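Local atomic coordinates of Phl p 3 allergen (Phleum pratense, PDB entry 3FT1), a protein that is a secreted major grass pollen allergen bound by IgE and, being related to the C-terminal domain of beta-expansins, may bind plant cell-wall polysaccharide. Residues A31-R36 with F65-M70. Sequence-based numbering, arbitrary orientation.
Sequences AEVELR and FNFRFM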
loop_
_atom_site.group_PDB
_atom_site.type_symbol
_atom_site.label_atom_id
_atom_site.label_comp_id
_atom_site.label_asym_id
_atom_site.label_seq_id
_atom_site.Cartn_x
_atom_site.Cartn_y
_atom_site.Cartn_z
ATOM N N ALA A 31 8.481 3.129 -7.415
ATOM C CA ALA A 31 8.520 4.558 -7.689
ATOM C C ALA A 31 7.342 5.276 -7.032
ATOM O O ALA A 31 7.520 6.300 -6.364
ATOM C CB ALA A 31 8.520 4.816 -9.189
ATOM N N GLU A 32 6.140 4.736 -7.228
ATOM C CA GLU A 32 4.918 5.355 -6.717
ATOM C C GLU A 32 4.045 4.292 -6.067
ATOM O O GLU A 32 3.998 3.158 -6.531
ATOM C CB GLU A 32 4.094 5.980 -7.845
ATOM C CG GLU A 32 4.727 7.106 -8.631
ATOM C CD GLU A 32 3.773 7.623 -9.710
ATOM O OE1 GLU A 32 2.555 7.717 -9.427
ATOM O OE2 GLU A 32 4.231 7.912 -10.830
ATOM N N VAL A 33 3.341 4.674 -5.009
ATOM C CA VAL A 33 2.303 3.837 -4.423
ATOM C C VAL A 33 1.066 4.710 -4.225
ATOM O O VAL A 33 1.170 5.813 -3.693
ATOM C CB VAL A 33 2.725 3.314 -3.042
ATOM C CG1 VAL A 33 1.588 2.520 -2.399
ATOM C CG2 VAL A 33 3.976 2.477 -3.148
ATOM N N GLU A 34 -0.098 4.219 -4.643
ATOM C CA GLU A 34 -1.343 4.938 -4.409
ATOM C C GLU A 34 -2.355 4.039 -3.738
ATOM O O GLU A 34 -2.344 2.830 -3.932
ATOM C CB GLU A 34 -1.935 5.445 -5.726
ATOM C CG GLU A 34 -1.047 6.402 -6.460
ATOM C CD GLU A 34 -1.261 6.330 -7.952
ATOM O OE1 GLU A 34 -1.075 5.231 -8.516
ATOM O OE2 GLU A 34 -1.609 7.364 -8.551
ATOM N N LEU A 35 -3.233 4.652 -2.954
ATOM C CA LEU A 35 -4.311 3.948 -2.289
ATOM C C LEU A 35 -5.644 4.248 -2.965
ATOM O O LEU A 35 -5.910 5.381 -3.340
ATOM C CB LEU A 35 -4.385 4.404 -0.825
ATOM C CG LEU A 35 -5.715 4.096 -0.137
ATOM C CD1 LEU A 35 -5.739 2.628 0.229
ATOM C CD2 LEU A 35 -5.904 4.966 1.084
ATOM N N ARG A 36 -6.478 3.229 -3.127
ATOM C CA ARG A 36 -7.874 3.464 -3.473
ATOM C C ARG A 36 -8.743 2.894 -2.358
ATOM O O ARG A 36 -8.714 1.690 -2.079
ATOM C CB ARG A 36 -8.237 2.838 -4.825
ATOM C CG ARG A 36 -9.644 3.190 -5.306
ATOM C CD ARG A 36 -9.965 2.593 -6.661
ATOM N NE ARG A 36 -10.074 1.136 -6.623
ATOM C CZ ARG A 36 -11.096 0.476 -6.089
ATOM N NH1 ARG A 36 -12.104 1.133 -5.532
ATOM N NH2 ARG A 36 -11.113 -0.847 -6.105
ATOM N N PHE A 65 -8.555 -1.942 1.603
ATOM C CA PHE A 65 -7.770 -0.994 0.827
ATOM C C PHE A 65 -7.089 -1.633 -0.379
ATOM O O PHE A 65 -6.543 -2.721 -0.282
ATOM C CB PHE A 65 -6.738 -0.331 1.738
ATOM C CG PHE A 65 -7.346 0.340 2.941
ATOM C CD1 PHE A 65 -8.130 1.467 2.792
ATOM C CD2 PHE A 65 -7.149 -0.171 4.214
ATOM C CE1 PHE A 65 -8.702 2.083 3.893
ATOM C CE2 PHE A 65 -7.721 0.439 5.323
ATOM C CZ PHE A 65 -8.495 1.570 5.157
ATOM N N ASN A 66 -7.131 -0.930 -1.507
ATOM C CA ASN A 66 -6.441 -1.337 -2.729
ATOM C C ASN A 66 -5.221 -0.460 -2.951
ATOM O O ASN A 66 -5.225 0.716 -2.584
ATOM C CB ASN A 66 -7.396 -1.213 -3.919
ATOM C CG ASN A 66 -8.764 -1.767 -3.606
ATOM O OD1 ASN A 66 -8.940 -2.981 -3.504
ATOM N ND2 ASN A 66 -9.738 -0.878 -3.419
ATOM N N PHE A 67 -4.173 -1.027 -3.535
ATOM C CA PHE A 67 -2.926 -0.299 -3.749
ATOM C C PHE A 67 -2.447 -0.450 -5.188
ATOM O O PHE A 67 -2.420 -1.555 -5.725
ATOM C CB PHE A 67 -1.843 -0.791 -2.780
ATOM C CG PHE A 67 -2.158 -0.498 -1.339
ATOM C CD1 PHE A 67 -1.767 0.699 -0.767
ATOM C CD2 PHE A 67 -2.892 -1.396 -0.580
ATOM C CE1 PHE A 67 -2.086 0.996 0.555
ATOM C CE2 PHE A 67 -3.213 -1.113 0.742
ATOM C CZ PHE A 67 -2.805 0.081 1.309
ATOM N N ARG A 68 -2.091 0.670 -5.804
ATOM C CA ARG A 68 -1.510 0.651 -7.146
ATOM C C ARG A 68 -0.048 1.011 -7.037
ATOM O O ARG A 68 0.303 2.044 -6.449
ATOM C CB ARG A 68 -2.210 1.640 -8.073
ATOM C CG ARG A 68 -1.584 1.699 -9.462
ATOM C CD ARG A 68 -2.517 2.345 -10.463
ATOM N NE ARG A 68 -2.628 3.783 -10.247
ATOM C CZ ARG A 68 -3.418 4.581 -10.960
ATOM N NH1 ARG A 68 -4.170 4.078 -11.933
ATOM N NH2 ARG A 68 -3.455 5.879 -10.704
ATOM N N PHE A 69 0.798 0.149 -7.596
ATOM C CA PHE A 69 2.238 0.366 -7.642
ATOM C C PHE A 69 2.693 0.724 -9.050
ATOM O O PHE A 69 2.221 0.145 -10.026
ATOM C CB PHE A 69 2.984 -0.904 -7.228
ATOM C CG PHE A 69 2.768 -1.300 -5.788
ATOM C CD1 PHE A 69 3.521 -0.727 -4.783
ATOM C CD2 PHE A 69 1.822 -2.247 -5.447
ATOM C CE1 PHE A 69 3.336 -1.086 -3.465
ATOM C CE2 PHE A 69 1.631 -2.611 -4.125
ATOM C CZ PHE A 69 2.392 -2.023 -3.136
ATOM N N MET A 70 3.633 1.658 -9.136
ATOM C CA MET A 70 4.375 1.910 -10.368
ATOM C C MET A 70 5.850 1.792 -10.044
ATOM O O MET A 70 6.347 2.474 -9.145
ATOM C CB MET A 70 4.071 3.310 -10.907
ATOM C CG MET A 70 2.722 3.424 -11.573
ATOM S SD MET A 70 2.676 2.509 -13.130
ATOM C CE MET A 70 3.960 3.351 -14.056
HETATM O O HOH W 1 1.241 4.109 -8.335
#
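Arg68 and Glu34, an antiparallel hydrogen-bonded pair, send their side chains off the same sheet face side by side, with the end of Glu34 leaning toward Arg68. CB, CG and CD of Arg68 run beside Glu34 OE1, each staying 3.7 to 3.8 Å from it. The chain then bends at chi3 (72°), which brings Arg68 NE within 2.7 Å of Glu34 OE1, in a nearly straight N-H...O bond of 166° that meets OE1 from above the carboxylate plane. Beyond CZ, Arg68 NH2 donates to Glu34 OE2 at 3.2 Å, on the syn side but well out of that plane. Both oxygens lie close to the guanidinium plane, yet the two groups are turned 32° against each other, so this side-on salt bridge is bidentate without being coplanar. A water donates to both Glu34 OE1 and Arg68 O, tying the carboxylate to the backbone, while Trp43 adds a cation-pi contact to Arg68.

The two strands are neighbours in the antiparallel beta-sandwich of the expansin C-terminal domain. At one end their ladder carries a classic beta bulge: Ala31 N and Glu32 N both donate to Met70 O, at 2.8 and 3.0 Å.

The other sheet face is apolar and buried. Val33 CG2 packs 3.6 Å from Phe69 CD1, and Leu35 CD1 sits over one face of the Phe67 ring while also touching Phe65 CB; Ile21 and Leu19 of strand 16-24 meet this layer.

On the face that carries Glu34 and Arg68, Asn66 ND2 lies above the Arg36 guanidinium, 3.0 Å from Arg36 NH2, a donor-donor approach rather than a bond. ND2 instead donates a weak bond to Arg36 O, while Asn66 OD1 accepts from Glu81 N and Arg36 NH1 donates to Ser40 O.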